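Local atomic coordinates of DUF1116 domain-containing protein (Enterococcus faecalis, PDB entry 3CLQ), a protein that is of unknown function but belongs to the AllG family and is possibly a subunit of an oxamate carbamoyltransferase. Residues G264-I269 with W279-A284; A183-D188 with N354-V359. All coordinates share one frame; numbering follows the deposited sequence.

Contact 1: G264-I269 with W279-A284; sequences GVEFGI and WFTGPA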
loop_
_atom_site.group_PDB
_atom_site.type_symbol
_atom_site.label_atom_id
_atom_site.label_comp_id
_atom_site.label_asym_id
_atom_site.label_seq_id
_atom_site.Cartn_x
_atom_site.Cartn_y
_atom_site.Cartn_z
ATOM N N GLY B 264 -11.053 9.226 -27.718
ATOM C CA GLY B 264 -12.233 10.031 -27.461
ATOM C C GLY B 264 -13.226 9.945 -28.593
ATOM O O GLY B 264 -14.349 10.450 -28.477
ATOM N N VAL B 265 -12.822 9.318 -29.695
ATOM C CA VAL B 265 -13.701 9.151 -30.839
ATOM C C VAL B 265 -13.710 7.685 -31.283
ATOM O O VAL B 265 -14.765 7.132 -31.588
ATOM C CB VAL B 265 -13.270 10.064 -32.028
ATOM C CG1 VAL B 265 -14.197 9.893 -33.217
ATOM C CG2 VAL B 265 -13.230 11.528 -31.616
ATOM N N GLU B 266 -12.535 7.060 -31.327
ATOM C CA GLU B 266 -12.429 5.682 -31.790
ATOM C C GLU B 266 -11.676 4.775 -30.837
ATOM O O GLU B 266 -10.762 5.199 -30.122
ATOM C CB GLU B 266 -11.710 5.609 -33.129
ATOM C CG GLU B 266 -12.481 6.131 -34.313
ATOM C CD GLU B 266 -11.991 5.532 -35.613
ATOM O OE1 GLU B 266 -10.763 5.549 -35.866
ATOM O OE2 GLU B 266 -12.837 5.033 -36.381
ATOM N N PHE B 267 -12.042 3.501 -30.861
ATOM C CA PHE B 267 -11.304 2.480 -30.144
ATOM C C PHE B 267 -10.451 1.711 -31.140
ATOM O O PHE B 267 -10.895 1.419 -32.274
ATOM C CB PHE B 267 -12.261 1.531 -29.476
ATOM C CG PHE B 267 -11.699 0.875 -28.312
ATOM C CD1 PHE B 267 -12.001 1.326 -27.037
ATOM C CD2 PHE B 267 -10.820 -0.192 -28.458
ATOM C CE1 PHE B 267 -11.449 0.700 -25.924
ATOM C CE2 PHE B 267 -10.280 -0.813 -27.351
ATOM C CZ PHE B 267 -10.604 -0.361 -26.093
ATOM N N GLY B 268 -9.229 1.390 -30.729
ATOM C CA GLY B 268 -8.269 0.782 -31.625
ATOM C C GLY B 268 -7.351 -0.235 -30.965
ATOM O O GLY B 268 -6.777 -0.002 -29.888
ATOM N N ILE B 269 -7.185 -1.366 -31.636
ATOM C CA ILE B 269 -6.367 -2.426 -31.111
ATOM C C ILE B 269 -5.374 -2.922 -32.147
ATOM O O ILE B 269 -5.519 -2.647 -33.322
ATOM C CB ILE B 269 -7.232 -3.588 -30.609
ATOM C CG1 ILE B 269 -7.906 -4.292 -31.781
ATOM C CG2 ILE B 269 -8.256 -3.066 -29.621
ATOM C CD1 ILE B 269 -8.562 -5.603 -31.418
ATOM N N TRP B 279 -3.877 -1.150 -37.489
ATOM C CA TRP B 279 -4.868 -0.812 -36.461
ATOM C C TRP B 279 -6.239 -1.343 -36.839
ATOM O O TRP B 279 -6.615 -1.287 -37.989
ATOM C CB TRP B 279 -4.997 0.709 -36.326
ATOM C CG TRP B 279 -3.846 1.370 -35.707
ATOM C CD1 TRP B 279 -2.827 1.995 -36.345
ATOM C CD2 TRP B 279 -3.572 1.481 -34.303
ATOM N NE1 TRP B 279 -1.930 2.495 -35.433
ATOM C CE2 TRP B 279 -2.365 2.189 -34.169
ATOM C CE3 TRP B 279 -4.231 1.047 -33.145
ATOM C CZ2 TRP B 279 -1.799 2.476 -32.916
ATOM C CZ3 TRP B 279 -3.673 1.336 -31.918
ATOM C CH2 TRP B 279 -2.467 2.041 -31.811
ATOM N N PHE B 280 -6.987 -1.834 -35.864
ATOM C CA PHE B 280 -8.374 -2.191 -36.076
ATOM C C PHE B 280 -9.198 -1.293 -35.195
ATOM O O PHE B 280 -8.940 -1.194 -33.997
ATOM C CB PHE B 280 -8.594 -3.655 -35.731
ATOM C CG PHE B 280 -7.852 -4.579 -36.638
ATOM C CD1 PHE B 280 -8.394 -4.952 -37.851
ATOM C CD2 PHE B 280 -6.589 -5.038 -36.300
ATOM C CE1 PHE B 280 -7.694 -5.789 -38.706
ATOM C CE2 PHE B 280 -5.884 -5.876 -37.155
ATOM C CZ PHE B 280 -6.438 -6.253 -38.358
ATOM N N THR B 281 -10.190 -0.645 -35.789
ATOM C CA THR B 281 -10.817 0.532 -35.209
ATOM C C THR B 281 -12.330 0.427 -35.168
ATOM O O THR B 281 -12.980 -0.052 -36.118
ATOM C CB THR B 281 -10.454 1.799 -36.023
ATOM O OG1 THR B 281 -10.710 1.582 -37.433
ATOM C CG2 THR B 281 -8.991 2.153 -35.803
ATOM N N GLY B 282 -12.909 0.876 -34.067
ATOM C CA GLY B 282 -14.354 0.973 -34.002
ATOM C C GLY B 282 -14.701 2.233 -33.259
ATOM O O GLY B 282 -13.820 2.996 -32.886
ATOM N N PRO B 283 -15.990 2.450 -33.020
ATOM C CA PRO B 283 -16.482 3.587 -32.266
ATOM C C PRO B 283 -16.136 3.446 -30.793
ATOM O O PRO B 283 -16.367 2.390 -30.195
ATOM C CB PRO B 283 -18.001 3.474 -32.440
ATOM C CG PRO B 283 -18.195 2.565 -33.637
ATOM C CD PRO B 283 -17.085 1.584 -33.469
ATOM N N ALA B 284 -15.556 4.485 -30.209
ATOM C CA ALA B 284 -15.332 4.479 -28.775
ATOM C C ALA B 284 -16.706 4.540 -28.083
ATOM O O ALA B 284 -17.647 5.115 -28.631
ATOM C CB ALA B 284 -14.458 5.644 -28.370
#

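Contact 2: A183-D188 with N354-V359; sequences ALHMGD and NVTIPV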
loop_
_atom_site.group_PDB
_atom_site.type_symbol
_atom_site.label_atom_id
_atom_site.label_comp_id
_atom_site.label_asym_id
_atom_site.label_seq_id
_atom_site.Cartn_x
_atom_site.Cartn_y
_atom_site.Cartn_z
ATOM N N ALA B 183 1.955 -3.724 -5.345
ATOM C CA ALA B 183 0.765 -2.894 -5.389
ATOM C C ALA B 183 -0.524 -3.755 -5.381
ATOM O O ALA B 183 -1.447 -3.496 -4.609
ATOM C CB ALA B 183 0.813 -1.971 -6.613
ATOM N N LEU B 184 -0.580 -4.772 -6.239
ATOM C CA LEU B 184 -1.764 -5.600 -6.356
ATOM C C LEU B 184 -2.017 -6.426 -5.094
ATOM O O LEU B 184 -3.073 -7.021 -4.931
ATOM C CB LEU B 184 -1.654 -6.530 -7.565
ATOM C CG LEU B 184 -2.132 -6.003 -8.926
ATOM C CD1 LEU B 184 -3.559 -6.427 -9.274
ATOM C CD2 LEU B 184 -2.014 -4.495 -8.969
ATOM N N HIS B 185 -1.052 -6.490 -4.196
ATOM C CA HIS B 185 -1.328 -7.151 -2.939
ATOM C C HIS B 185 -1.696 -6.091 -1.929
ATOM O O HIS B 185 -1.941 -6.417 -0.783
ATOM C CB HIS B 185 -0.127 -7.957 -2.468
ATOM C CG HIS B 185 0.016 -9.275 -3.159
ATOM N ND1 HIS B 185 0.826 -10.281 -2.686
ATOM C CD2 HIS B 185 -0.563 -9.761 -4.280
ATOM C CE1 HIS B 185 0.755 -11.320 -3.493
ATOM N NE2 HIS B 185 -0.077 -11.030 -4.469
HETATM N N MSE B 186 -1.734 -4.830 -2.359
HETATM C CA MSE B 186 -2.069 -3.728 -1.466
HETATM C C MSE B 186 -3.322 -2.960 -1.910
HETATM O O MSE B 186 -3.453 -1.756 -1.652
HETATM C CB MSE B 186 -0.913 -2.757 -1.355
HETATM C CG MSE B 186 0.320 -3.323 -0.716
HETATM SE SE MSE B 186 1.900 -2.234 -1.135
HETATM C CE MSE B 186 1.530 -0.643 -0.086
ATOM N N GLY B 187 -4.242 -3.654 -2.580
ATOM C CA GLY B 187 -5.540 -3.085 -2.876
ATOM C C GLY B 187 -5.574 -2.141 -4.068
ATOM O O GLY B 187 -6.520 -1.377 -4.220
ATOM N N ASP B 188 -4.549 -2.166 -4.908
ATOM C CA ASP B 188 -4.562 -1.354 -6.125
ATOM C C ASP B 188 -4.921 -2.256 -7.246
ATOM O O ASP B 188 -4.925 -3.469 -7.068
ATOM C CB ASP B 188 -3.179 -0.828 -6.445
ATOM C CG ASP B 188 -2.857 0.430 -5.694
ATOM O OD1 ASP B 188 -3.581 0.689 -4.695
ATOM O OD2 ASP B 188 -1.889 1.138 -6.105
ATOM N N ASN B 354 3.787 -14.399 -11.889
ATOM C CA ASN B 354 4.605 -13.381 -11.253
ATOM C C ASN B 354 3.795 -12.225 -10.685
ATOM O O ASN B 354 4.351 -11.343 -10.034
ATOM C CB ASN B 354 5.589 -12.821 -12.283
ATOM C CG ASN B 354 6.599 -13.851 -12.734
ATOM O OD1 ASN B 354 7.327 -14.387 -11.923
ATOM N ND2 ASN B 354 6.638 -14.142 -14.035
ATOM N N VAL B 355 2.497 -12.209 -10.969
ATOM C CA VAL B 355 1.604 -11.135 -10.528
ATOM C C VAL B 355 0.234 -11.727 -10.183
ATOM O O VAL B 355 -0.504 -12.178 -11.065
ATOM C CB VAL B 355 1.431 -10.079 -11.633
ATOM C CG1 VAL B 355 0.565 -8.911 -11.162
ATOM C CG2 VAL B 355 2.766 -9.607 -12.104
ATOM N N THR B 356 -0.113 -11.726 -8.908
ATOM C CA THR B 356 -1.235 -12.515 -8.469
ATOM C C THR B 356 -2.260 -11.725 -7.635
ATOM O O THR B 356 -1.942 -10.679 -7.085
ATOM C CB THR B 356 -0.708 -13.717 -7.663
ATOM O OG1 THR B 356 0.062 -13.238 -6.561
ATOM C CG2 THR B 356 0.201 -14.600 -8.537
ATOM N N ILE B 357 -3.484 -12.242 -7.528
ATOM C CA ILE B 357 -4.544 -11.595 -6.754
ATOM C C ILE B 357 -4.914 -12.385 -5.515
ATOM O O ILE B 357 -5.533 -13.445 -5.597
ATOM C CB ILE B 357 -5.815 -11.465 -7.577
ATOM C CG1 ILE B 357 -5.537 -10.741 -8.909
ATOM C CG2 ILE B 357 -6.888 -10.751 -6.772
ATOM C CD1 ILE B 357 -6.574 -11.053 -9.932
ATOM N N PRO B 358 -4.568 -11.857 -4.342
ATOM C CA PRO B 358 -4.713 -12.577 -3.084
ATOM C C PRO B 358 -6.129 -13.122 -2.856
ATOM O O PRO B 358 -6.313 -14.330 -2.656
ATOM C CB PRO B 358 -4.379 -11.509 -2.054
ATOM C CG PRO B 358 -3.430 -10.630 -2.768
ATOM C CD PRO B 358 -4.010 -10.516 -4.132
ATOM N N VAL B 359 -7.127 -12.250 -2.896
ATOM C CA VAL B 359 -8.471 -12.713 -2.564
ATOM C C VAL B 359 -8.934 -13.895 -3.447
ATOM O O VAL B 359 -9.735 -14.705 -3.016
ATOM C CB VAL B 359 -9.508 -11.558 -2.542
ATOM C CG1 VAL B 359 -9.851 -11.126 -3.944
ATOM C CG2 VAL B 359 -10.750 -11.975 -1.750
#

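Contact 1: G264-I269 with W279-A284
Phe-267 and Gly-282 form a hydrogen-bonded pair of an antiparallel beta hairpin, each giving its N-H and its C=O to the other. The hairpin joins strands 266-271 and 280-283, and the second of these is an outermost strand of a four-stranded antiparallel sheet.

Backbone bonds carry most of the contact. Phe-267 N reaches Gly-282 O at 2.7 Å, and Gly-282 N returns to Phe-267 O at 2.8 Å. At the next hydrogen-bonded pair, two residues on, Ile-269 and Phe-280 repeat the reciprocal pattern: Ile-269 N to Phe-280 O is 2.9 Å and Phe-280 N to Ile-269 O 3.0 Å. Beyond the last bridge, Ala-284 N still bonds to Val-265 O at 3.1 Å. At the non-hydrogen-bonded pair of Gly-268 and Thr-281, Gly-268 CA sends a CA-H...O contact to Phe-280 O, 3.2 Å away.

The apolar contacts gather on the face shared by Phe-267, Ile-269 and Phe-280. Ile-269 CG1 lies between the backbone N and the carbonyl carbon (chi1 69°), which sets it 4.1 Å from Phe-280 CB; Val-408 and Ala-415 of helix 407-419 pack on this face. The Phe-267 ring leads away from the partner strand to Pro-404 and Pro-405.

Glu-266 runs its side chain obliquely past Thr-281, OE1 touching CB and CG2 without a hydrogen bond. Trp-279 turns the CE3-CZ3 edge of its ring toward Gly-268, which has no side chain there. Its NE1 is hydrogen-bonded to Glu-98, while CZ3 brings the ring edge to 3.9 Å from Gly-268 O, close to the ring plane.

Contact 2: A183-D188 with N354-V359
His-185 turns its CG anti to its own carbonyl carbon (chi1 -79°), and Thr-356 places OG1 between its backbone N and carbonyl carbon (chi1 58°); together these torsions bring the imidazole edge up to the threonine hydroxyl. The histidine belongs to a type I beta turn, Ala-183 to Met-186, at the end of helix 176-183. The threonine lies on the short strand 356-357, an outermost strand of a three-stranded antiparallel sheet, so the contact fastens a helix-ending turn to a sheet edge far along the chain.

The polar link is a hydrogen bond of 3.0 Å between His-185 NE2 and Thr-356 OG1, in which either atom could be the donor. It is moderately bent, and OG1 comes in near the plane of the ring. Thr-356 O also stands close, 3.2 Å from the same nitrogen.

Pro-358 meets the imidazole from a different direction. Its CG sits over one ring face, 3.7 Å from the centroid and 27° off the normal, a CH-pi contact displaced toward the CD2 rim. Edge and face of the histidine are therefore both engaged by the same short segment, which should limit how the ring can rotate.

Leu-184 adds looser packing, its CB pointing toward the strand. The second subunit borders the contact: Ala-325 of that subunit packs on His-185, and Pro-324 of the same subunit packs on Pro-358. A type I turn bond of 2.6 Å, Met-186 N to Ala-183 O, shapes the backbone carrying the histidine, while Leu-184 O, within the same turn, lies 3.7 Å from Pro-358 CD.

In the fold
Contact 1 and contact 2 are separate pieces of the fold: their centres lie 30 Å apart and their nearest atoms about 19 Å, with no touch between them. Along the chain, the hairpin of contact 1 is nested inside the long loop that contact 2 closes. The hairpin is local, and no other chain of the assembly reaches it, whereas contact 2 joins distant parts of the sequence and borders the second subunit. A PEG molecule, probably from the crystallisation liquor, lies about 3 Å from the side chain of His-185 in contact 2. No active site is established for this protein, so neither contact can be assigned a catalytic role.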